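Local structure of single-strand DNA-binding protein (Agrobacterium tumefaciens, 3BTP) at residues Q122-G130 / Y235-R243; K228-I236 / I246-F254. The protein binds single-stranded DNA without sequence preference and mediates nuclear uptake of the transferred T-DNA strand during plant transformation by Agrobacterium. All blocks are in the same frame, centred on the assembly; numbering follows the deposited sequence.

Contact 1: Q122-G130 / Y235-R243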
loop_
_atom_site.group_PDB
_atom_site.type_symbol
_atom_site.label_atom_id
_atom_site.label_comp_id
_atom_site.label_asym_id
_atom_site.label_seq_id
_atom_site.Cartn_x
_atom_site.Cartn_y
_atom_site.Cartn_z
ATOM N N GLN A 122 -2.651 4.975 -27.191
ATOM C CA GLN A 122 -1.483 5.721 -27.700
ATOM C C GLN A 122 -1.896 6.660 -28.851
ATOM O O GLN A 122 -2.553 6.261 -29.796
ATOM C CB GLN A 122 -0.408 4.753 -28.179
ATOM C CG GLN A 122 0.271 3.981 -27.049
ATOM C CD GLN A 122 1.395 3.072 -27.567
ATOM O OE1 GLN A 122 1.149 2.169 -28.346
ATOM N NE2 GLN A 122 2.636 3.323 -27.126
ATOM N N THR A 123 -1.523 7.920 -28.778
ATOM C CA THR A 123 -1.905 8.824 -29.879
ATOM C C THR A 123 -0.695 9.555 -30.435
ATOM O O THR A 123 -0.861 10.583 -31.053
ATOM C CB THR A 123 -2.930 9.890 -29.415
ATOM O OG1 THR A 123 -2.299 10.729 -28.461
ATOM C CG2 THR A 123 -4.169 9.264 -28.752
ATOM N N GLY A 124 0.523 9.075 -30.196
ATOM C CA GLY A 124 1.709 9.905 -30.478
ATOM C C GLY A 124 2.980 9.320 -29.924
ATOM O O GLY A 124 2.923 8.346 -29.208
ATOM N N GLN A 125 4.137 9.878 -30.280
ATOM C CA GLN A 125 5.371 9.506 -29.608
ATOM C C GLN A 125 5.224 10.006 -28.163
ATOM O O GLN A 125 5.082 11.210 -27.911
ATOM C CB GLN A 125 6.639 10.099 -30.291
ATOM C CG GLN A 125 8.028 9.712 -29.619
ATOM C CD GLN A 125 8.158 8.193 -29.338
ATOM O OE1 GLN A 125 7.852 7.368 -30.193
ATOM N NE2 GLN A 125 8.599 7.837 -28.130
ATOM N N ASP A 126 5.237 9.071 -27.229
ATOM C CA ASP A 126 5.067 9.391 -25.808
ATOM C C ASP A 126 3.786 10.191 -25.498
ATOM O O ASP A 126 3.768 11.010 -24.567
ATOM C CB ASP A 126 6.321 10.115 -25.303
ATOM C CG ASP A 126 7.589 9.298 -25.531
ATOM O OD1 ASP A 126 7.652 8.127 -25.036
ATOM O OD2 ASP A 126 8.524 9.833 -26.175
ATOM N N LYS A 127 2.742 9.979 -26.303
ATOM C CA LYS A 127 1.475 10.674 -26.080
ATOM C C LYS A 127 0.344 9.655 -25.935
ATOM O O LYS A 127 0.314 8.671 -26.631
ATOM C CB LYS A 127 1.152 11.730 -27.168
ATOM C CG LYS A 127 2.173 12.886 -27.311
ATOM C CD LYS A 127 2.051 13.521 -28.709
ATOM C CE LYS A 127 3.103 14.633 -29.009
ATOM N NZ LYS A 127 4.508 14.122 -29.319
ATOM N N PHE A 128 -0.565 9.915 -24.999
ATOM C CA PHE A 128 -1.628 8.987 -24.623
ATOM C C PHE A 128 -2.898 9.750 -24.379
ATOM O O PHE A 128 -2.857 10.923 -24.047
ATOM C CB PHE A 128 -1.242 8.246 -23.329
ATOM C CG PHE A 128 0.091 7.564 -23.402
ATOM C CD1 PHE A 128 0.192 6.278 -23.878
ATOM C CD2 PHE A 128 1.242 8.213 -22.984
ATOM C CE1 PHE A 128 1.452 5.653 -23.947
ATOM C CE2 PHE A 128 2.473 7.614 -23.057
ATOM C CZ PHE A 128 2.591 6.325 -23.551
ATOM N N ALA A 129 -4.027 9.060 -24.516
ATOM C CA ALA A 129 -5.307 9.619 -24.148
ATOM C C ALA A 129 -6.078 8.538 -23.405
ATOM O O ALA A 129 -5.953 7.350 -23.719
ATOM C CB ALA A 129 -6.093 10.103 -25.373
ATOM N N GLY A 130 -6.871 8.956 -22.420
ATOM C CA GLY A 130 -7.683 7.997 -21.653
ATOM C C GLY A 130 -9.128 8.409 -21.706
ATOM O O GLY A 130 -9.433 9.575 -21.738
ATOM N N TYR A 235 14.622 -0.749 -18.880
ATOM C CA TYR A 235 14.232 0.667 -19.142
ATOM C C TYR A 235 13.409 0.852 -20.381
ATOM O O TYR A 235 13.522 0.088 -21.343
ATOM C CB TYR A 235 15.418 1.622 -19.187
ATOM C CG TYR A 235 16.187 1.569 -17.895
ATOM C CD1 TYR A 235 15.863 2.394 -16.811
ATOM C CD2 TYR A 235 17.203 0.635 -17.737
ATOM C CE1 TYR A 235 16.531 2.256 -15.617
ATOM C CE2 TYR A 235 17.893 0.530 -16.576
ATOM C CZ TYR A 235 17.557 1.322 -15.531
ATOM O OH TYR A 235 18.296 1.143 -14.403
ATOM N N ILE A 236 12.496 1.811 -20.328
ATOM C CA ILE A 236 11.862 2.289 -21.533
ATOM C C ILE A 236 12.432 3.686 -21.741
ATOM O O ILE A 236 12.616 4.410 -20.787
ATOM C CB ILE A 236 10.317 2.340 -21.419
ATOM C CG1 ILE A 236 9.728 0.933 -21.403
ATOM C CG2 ILE A 236 9.720 3.108 -22.586
ATOM C CD1 ILE A 236 10.470 -0.113 -22.327
ATOM N N GLN A 237 12.726 4.025 -22.987
ATOM C CA GLN A 237 13.200 5.339 -23.393
ATOM C C GLN A 237 12.041 6.164 -23.923
ATOM O O GLN A 237 11.299 5.741 -24.821
ATOM C CB GLN A 237 14.252 5.155 -24.517
ATOM C CG GLN A 237 14.967 6.436 -25.003
ATOM C CD GLN A 237 15.832 7.001 -23.948
ATOM O OE1 GLN A 237 16.784 6.364 -23.549
ATOM N NE2 GLN A 237 15.486 8.191 -23.436
ATOM N N THR A 238 11.851 7.328 -23.327
ATOM C CA THR A 238 10.984 8.294 -23.936
ATOM C C THR A 238 11.829 9.175 -24.902
ATOM O O THR A 238 13.066 9.368 -24.733
ATOM C CB THR A 238 10.154 9.222 -22.897
ATOM O OG1 THR A 238 11.041 10.083 -22.193
ATOM C CG2 THR A 238 9.309 8.454 -21.902
ATOM N N GLU A 239 11.145 9.759 -25.876
ATOM C CA GLU A 239 11.828 10.679 -26.782
ATOM C C GLU A 239 12.380 11.933 -26.112
ATOM O O GLU A 239 13.508 12.336 -26.420
ATOM C CB GLU A 239 10.952 11.096 -27.953
ATOM C CG GLU A 239 11.564 12.282 -28.634
ATOM C CD GLU A 239 10.983 12.572 -29.966
ATOM O OE1 GLU A 239 10.504 11.612 -30.636
ATOM O OE2 GLU A 239 11.018 13.777 -30.339
ATOM N N LYS A 240 11.574 12.547 -25.239
ATOM C CA LYS A 240 11.855 13.861 -24.651
ATOM C C LYS A 240 12.069 13.837 -23.144
ATOM O O LYS A 240 12.601 14.813 -22.629
ATOM C CB LYS A 240 10.696 14.845 -24.954
ATOM C CG LYS A 240 10.492 15.128 -26.457
ATOM C CD LYS A 240 9.032 15.537 -26.873
ATOM C CE LYS A 240 8.014 14.367 -26.670
ATOM N NZ LYS A 240 7.300 13.966 -27.927
ATOM N N TYR A 241 11.661 12.761 -22.438
ATOM C CA TYR A 241 11.525 12.820 -20.989
ATOM C C TYR A 241 12.471 12.011 -20.153
ATOM O O TYR A 241 12.360 12.016 -18.909
ATOM C CB TYR A 241 10.088 12.539 -20.569
ATOM C CG TYR A 241 9.121 13.404 -21.326
ATOM C CD1 TYR A 241 9.107 14.792 -21.127
ATOM C CD2 TYR A 241 8.261 12.851 -22.272
ATOM C CE1 TYR A 241 8.222 15.602 -21.833
ATOM C CE2 TYR A 241 7.366 13.646 -22.967
ATOM C CZ TYR A 241 7.356 15.012 -22.732
ATOM O OH TYR A 241 6.497 15.803 -23.414
ATOM N N GLY A 242 13.446 11.392 -20.806
ATOM C CA GLY A 242 14.385 10.523 -20.107
ATOM C C GLY A 242 13.906 9.059 -20.146
ATOM O O GLY A 242 12.944 8.708 -20.813
ATOM N N ARG A 243 14.609 8.195 -19.454
ATOM C CA ARG A 243 14.242 6.763 -19.353
ATOM C C ARG A 243 13.318 6.476 -18.174
ATOM O O ARG A 243 13.327 7.198 -17.183
ATOM C CB ARG A 243 15.528 5.997 -19.035
ATOM C CG ARG A 243 16.442 6.023 -20.198
ATOM C CD ARG A 243 17.343 4.846 -20.140
ATOM N NE ARG A 243 18.053 4.730 -18.868
ATOM C CZ ARG A 243 18.954 3.776 -18.703
ATOM N NH1 ARG A 243 19.170 2.919 -19.764
ATOM N NH2 ARG A 243 19.616 3.704 -17.537
#

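Contact 2: K228-I236 / I246-F254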
loop_
_atom_site.group_PDB
_atom_site.type_symbol
_atom_site.label_atom_id
_atom_site.label_comp_id
_atom_site.label_asym_id
_atom_site.label_seq_id
_atom_site.Cartn_x
_atom_site.Cartn_y
_atom_site.Cartn_z
ATOM N N LYS A 228 16.018 -12.226 -12.873
ATOM C CA LYS A 228 15.468 -10.882 -13.114
ATOM C C LYS A 228 15.994 -10.283 -14.403
ATOM O O LYS A 228 16.911 -10.815 -15.035
ATOM C CB LYS A 228 15.696 -9.910 -11.913
ATOM C CG LYS A 228 14.915 -10.255 -10.623
ATOM C CD LYS A 228 15.238 -9.233 -9.493
ATOM C CE LYS A 228 14.693 -9.658 -8.099
ATOM N NZ LYS A 228 14.117 -8.442 -7.378
ATOM N N LEU A 229 15.391 -9.172 -14.791
ATOM C CA LEU A 229 15.869 -8.424 -15.928
ATOM C C LEU A 229 17.328 -7.963 -15.767
ATOM O O LEU A 229 17.711 -7.525 -14.695
ATOM C CB LEU A 229 14.935 -7.251 -16.189
ATOM C CG LEU A 229 13.611 -7.698 -16.784
ATOM C CD1 LEU A 229 12.612 -6.514 -16.839
ATOM C CD2 LEU A 229 13.766 -8.390 -18.145
ATOM N N ARG A 230 18.151 -8.122 -16.804
ATOM C CA ARG A 230 19.450 -7.407 -16.885
ATOM C C ARG A 230 19.181 -5.892 -16.818
ATOM O O ARG A 230 18.139 -5.438 -17.243
ATOM C CB ARG A 230 20.184 -7.699 -18.196
ATOM C CG ARG A 230 20.446 -9.165 -18.465
ATOM C CD ARG A 230 21.150 -9.337 -19.858
ATOM N NE ARG A 230 20.456 -8.609 -20.940
ATOM C CZ ARG A 230 21.069 -7.874 -21.871
ATOM N NH1 ARG A 230 22.407 -7.755 -21.858
ATOM N NH2 ARG A 230 20.353 -7.252 -22.817
ATOM N N PRO A 231 20.139 -5.111 -16.280
ATOM C CA PRO A 231 19.955 -3.668 -16.257
ATOM C C PRO A 231 19.735 -3.073 -17.646
ATOM O O PRO A 231 18.967 -2.137 -17.776
ATOM C CB PRO A 231 21.237 -3.146 -15.641
ATOM C CG PRO A 231 22.002 -4.323 -15.225
ATOM C CD PRO A 231 21.410 -5.544 -15.671
ATOM N N GLU A 232 20.359 -3.623 -18.680
ATOM C CA GLU A 232 20.065 -3.111 -19.996
ATOM C C GLU A 232 18.683 -3.419 -20.516
ATOM O O GLU A 232 18.345 -2.890 -21.576
ATOM C CB GLU A 232 21.111 -3.471 -21.083
ATOM C CG GLU A 232 21.848 -4.781 -20.975
ATOM C CD GLU A 232 22.944 -4.846 -19.843
ATOM O OE1 GLU A 232 22.566 -5.183 -18.715
ATOM O OE2 GLU A 232 24.168 -4.664 -20.079
ATOM N N ASP A 233 17.905 -4.284 -19.853
ATOM C CA ASP A 233 16.579 -4.638 -20.383
ATOM C C ASP A 233 15.454 -4.061 -19.561
ATOM O O ASP A 233 14.289 -4.330 -19.839
ATOM C CB ASP A 233 16.381 -6.132 -20.371
ATOM C CG ASP A 233 17.274 -6.880 -21.365
ATOM O OD1 ASP A 233 17.426 -6.447 -22.549
ATOM O OD2 ASP A 233 17.799 -7.951 -20.937
ATOM N N ARG A 234 15.781 -3.303 -18.532
ATOM C CA ARG A 234 14.777 -2.807 -17.598
ATOM C C ARG A 234 14.399 -1.365 -17.721
ATOM O O ARG A 234 13.882 -0.834 -16.768
ATOM C CB ARG A 234 15.113 -3.146 -16.113
ATOM C CG ARG A 234 16.444 -2.724 -15.696
ATOM C CD ARG A 234 16.652 -2.861 -14.230
ATOM N NE ARG A 234 16.746 -4.258 -13.819
ATOM C CZ ARG A 234 17.591 -4.719 -12.895
ATOM N NH1 ARG A 234 18.469 -3.892 -12.278
ATOM N NH2 ARG A 234 17.556 -6.016 -12.591
ATOM N N TYR A 235 14.622 -0.749 -18.880
ATOM C CA TYR A 235 14.232 0.667 -19.142
ATOM C C TYR A 235 13.409 0.852 -20.381
ATOM O O TYR A 235 13.522 0.088 -21.343
ATOM C CB TYR A 235 15.418 1.622 -19.187
ATOM C CG TYR A 235 16.187 1.569 -17.895
ATOM C CD1 TYR A 235 15.863 2.394 -16.811
ATOM C CD2 TYR A 235 17.203 0.635 -17.737
ATOM C CE1 TYR A 235 16.531 2.256 -15.617
ATOM C CE2 TYR A 235 17.893 0.530 -16.576
ATOM C CZ TYR A 235 17.557 1.322 -15.531
ATOM O OH TYR A 235 18.296 1.143 -14.403
ATOM N N ILE A 236 12.496 1.811 -20.328
ATOM C CA ILE A 236 11.862 2.289 -21.533
ATOM C C ILE A 236 12.432 3.686 -21.741
ATOM O O ILE A 236 12.616 4.410 -20.787
ATOM C CB ILE A 236 10.317 2.340 -21.419
ATOM C CG1 ILE A 236 9.728 0.933 -21.403
ATOM C CG2 ILE A 236 9.720 3.108 -22.586
ATOM C CD1 ILE A 236 10.470 -0.113 -22.327
ATOM N N ILE A 246 11.282 -0.335 -15.528
ATOM C CA ILE A 246 10.099 -1.218 -15.399
ATOM C C ILE A 246 10.526 -2.500 -14.707
ATOM O O ILE A 246 11.727 -2.784 -14.608
ATOM C CB ILE A 246 9.369 -1.504 -16.774
ATOM C CG1 ILE A 246 10.317 -2.255 -17.694
ATOM C CG2 ILE A 246 8.795 -0.156 -17.371
ATOM C CD1 ILE A 246 9.803 -2.561 -19.079
ATOM N N GLN A 247 9.526 -3.270 -14.278
ATOM C CA GLN A 247 9.631 -4.496 -13.523
ATOM C C GLN A 247 9.739 -5.780 -14.405
ATOM O O GLN A 247 10.418 -6.762 -14.046
ATOM C CB GLN A 247 8.367 -4.502 -12.604
ATOM C CG GLN A 247 8.462 -5.330 -11.390
ATOM C CD GLN A 247 9.736 -5.059 -10.594
ATOM O OE1 GLN A 247 10.306 -3.945 -10.598
ATOM N NE2 GLN A 247 10.166 -6.041 -9.920
ATOM N N LYS A 248 9.114 -5.762 -15.579
ATOM C CA LYS A 248 8.901 -6.968 -16.340
ATOM C C LYS A 248 8.687 -6.589 -17.781
ATOM O O LYS A 248 8.029 -5.541 -18.048
ATOM C CB LYS A 248 7.654 -7.688 -15.853
ATOM C CG LYS A 248 7.331 -8.958 -16.600
ATOM C CD LYS A 248 6.366 -9.785 -15.766
ATOM C CE LYS A 248 5.867 -11.016 -16.490
ATOM N NZ LYS A 248 5.290 -11.868 -15.384
ATOM N N ARG A 249 9.218 -7.442 -18.680
ATOM C CA ARG A 249 9.077 -7.338 -20.147
ATOM C C ARG A 249 7.980 -8.195 -20.696
ATOM O O ARG A 249 8.063 -9.409 -20.669
ATOM C CB ARG A 249 10.389 -7.684 -20.861
ATOM C CG ARG A 249 11.524 -6.824 -20.263
ATOM C CD ARG A 249 11.309 -5.362 -20.562
ATOM N NE ARG A 249 11.345 -5.185 -21.986
ATOM C CZ ARG A 249 12.124 -4.335 -22.635
ATOM N NH1 ARG A 249 12.942 -3.518 -21.968
ATOM N NH2 ARG A 249 12.056 -4.304 -23.972
ATOM N N TYR A 250 6.959 -7.529 -21.201
ATOM C CA TYR A 250 5.756 -8.188 -21.656
ATOM C C TYR A 250 5.811 -8.231 -23.168
ATOM O O TYR A 250 6.301 -7.287 -23.775
ATOM C CB TYR A 250 4.504 -7.390 -21.206
ATOM C CG TYR A 250 4.223 -7.395 -19.723
ATOM C CD1 TYR A 250 3.620 -8.475 -19.133
ATOM C CD2 TYR A 250 4.576 -6.297 -18.894
ATOM C CE1 TYR A 250 3.342 -8.488 -17.757
ATOM C CE2 TYR A 250 4.297 -6.308 -17.493
ATOM C CZ TYR A 250 3.668 -7.403 -16.967
ATOM O OH TYR A 250 3.386 -7.477 -15.618
ATOM N N GLU A 251 5.290 -9.308 -23.767
ATOM C CA GLU A 251 5.129 -9.396 -25.203
ATOM C C GLU A 251 4.249 -8.251 -25.765
ATOM O O GLU A 251 4.511 -7.758 -26.838
ATOM C CB GLU A 251 4.496 -10.717 -25.573
ATOM C CG GLU A 251 4.193 -10.767 -27.081
ATOM C CD GLU A 251 3.793 -12.123 -27.587
ATOM O OE1 GLU A 251 3.649 -13.088 -26.775
ATOM O OE2 GLU A 251 3.616 -12.233 -28.835
ATOM N N HIS A 252 3.180 -7.870 -25.068
ATOM C CA HIS A 252 2.300 -6.746 -25.456
ATOM C C HIS A 252 2.477 -5.621 -24.449
ATOM O O HIS A 252 1.739 -5.526 -23.418
ATOM C CB HIS A 252 0.846 -7.242 -25.474
ATOM C CG HIS A 252 0.651 -8.468 -26.317
ATOM N ND1 HIS A 252 0.498 -9.736 -25.778
ATOM C CD2 HIS A 252 0.570 -8.616 -27.663
ATOM C CE1 HIS A 252 0.353 -10.613 -26.758
ATOM N NE2 HIS A 252 0.387 -9.955 -27.912
ATOM N N GLN A 253 3.478 -4.801 -24.697
ATOM C CA GLN A 253 3.909 -3.819 -23.742
ATOM C C GLN A 253 2.880 -2.750 -23.441
ATOM O O GLN A 253 2.727 -2.395 -22.305
ATOM C CB GLN A 253 5.208 -3.141 -24.154
ATOM C CG GLN A 253 6.422 -4.071 -24.364
ATOM C CD GLN A 253 7.737 -3.279 -24.150
ATOM O OE1 GLN A 253 8.353 -3.313 -23.030
ATOM N NE2 GLN A 253 8.137 -2.528 -25.170
ATOM N N PHE A 254 2.214 -2.208 -24.442
ATOM C CA PHE A 254 1.264 -1.132 -24.199
ATOM C C PHE A 254 0.068 -1.660 -23.377
ATOM O O PHE A 254 -0.262 -1.092 -22.362
ATOM C CB PHE A 254 0.780 -0.454 -25.495
ATOM C CG PHE A 254 -0.289 0.578 -25.236
ATOM C CD1 PHE A 254 -0.037 1.681 -24.430
ATOM C CD2 PHE A 254 -1.551 0.423 -25.748
ATOM C CE1 PHE A 254 -1.069 2.596 -24.137
ATOM C CE2 PHE A 254 -2.555 1.324 -25.456
ATOM C CZ PHE A 254 -2.294 2.409 -24.682
#

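Contact 1: Q122-G130 / Y235-R243
Asp126 reaches across to the turn that follows Thr238, where its OD2 accepts the backbone N-H of Glu239. The bond is short, 2.6 Å from Glu239 N to Asp126 OD2, and fairly straight at 160°, with the donor on the syn side but tilted out of the carboxylate plane. Gln125 grips the same oxygen from the opposite face of that plane: its NE2 lies 2.8 Å from Asp126 OD2 and keeps its partner close to the amide plane. Gln125 CG swings opposite the backbone N (chi1 -179°) to lie 3.3 Å from Glu239 OE1, and the bend at chi2 (48°) turns the amide back to Asp126, nearly parallel to the Glu239 carboxylate. The Asp126 and Glu239 carboxylates stand almost perpendicular, and Asp126 OD1 lies against the apolar flank of Thr238, 3.5 Å from CB. Asp126 sits third in a type II turn from Gly124 to Lys127 at the tip of the hairpin joining strands 117-124 and 127-132, where a short acidic side chain can project at the facing loop. That loop has its own brace: Thr238 OG1 donates to Gly242 O, 2.7 Å away, which also accepts the Thr238 backbone N-H. Tyr241 offers its ring edge to Asp126 CB, and Tyr276 stacks on the same ring. Beyond these bonds Lys127 NZ donates to Gln125 O at 3.3 Å; Lys240 NZ nears this carbonyl without bonding and makes a like-charge contact with Lys127 NZ, 3.1 Å away. Two donors thus fix Asp126 OD2 from both sides, and Lys240 NZ, 4.7 Å from Asp126 OD2, probably offsets part of its charge.

Contact 2: K228-I236 / I246-F254
Ile246 and Arg234 join the chain just beyond the open end of a two-stranded antiparallel hairpin, strands 235-237 and 243-245, continuing the pairing of Ile236 with Arg244. Ile246 N donates to Arg234 O at 2.9 Å and 163°, the donor standing above the carbonyl plane. Next to this bond, Arg249 carries its guanidinium to the end of the 3-10 segment 231-233, where NH1 makes a weak bond, bent to 128°, with Asp233 O. Bends at chi2 (-66°) and chi3 put Arg249 there, and arginine suits the place because its methylenes serve as well as its N-H groups: Leu229 crosses them at about a right angle, CD2 lying 3.5 Å from Arg249 CG. The Asp233 carboxylate is engaged by its own segment. Gripping it side-on, Arg230 NE lies 2.7 Å from Asp233 OD2 and Arg230 NH2 3.0 Å from Asp233 OD1, both nitrogens approaching from above the carboxylate plane. Glu232 makes a long charge contact with the Arg230 guanidinium, no N-H pointing at it. Asp233 N is satisfied by Arg230 O, so this acid is tied to Arg230 through both backbone and side chain. The Arg249 backbone bonds to Asp218. Lys248 turns away to hydrogen-bond with a polar side chain of another protein chain, and Tyr250 OH meets an ammonium ion probably from the crystallisation liquor. Branched aliphatic residues close the apolar side, Ile236 and Ile246 meeting through their CD1 methyls 4.1 Å apart. The Ile236 CD1 methyl also lies over one face of the Arg249 guanidinium and 3.9 Å from Gln253 OE1.

Overall arrangement
From the N terminus, the chain first runs through the 117-124 and 127-132 hairpin at the edge of a four-stranded antiparallel sheet. It then passes more than a hundred residues, many of them helical, before contact 1 closes that long loop on the turn between strands 235-237 and 243-245. Contact 2 closes a much shorter loop, joining the two chain segments that flank this small hairpin. Its segment 228-236 lies after 122-130 and, but for the shared Tyr235 and Ile236, before 235-243, while 246-254 follows, so the segments alternate and the contacts cross. Their centres lie about 15 Å apart, and Phe254 packs on Gln122 and Phe128, joining them directly.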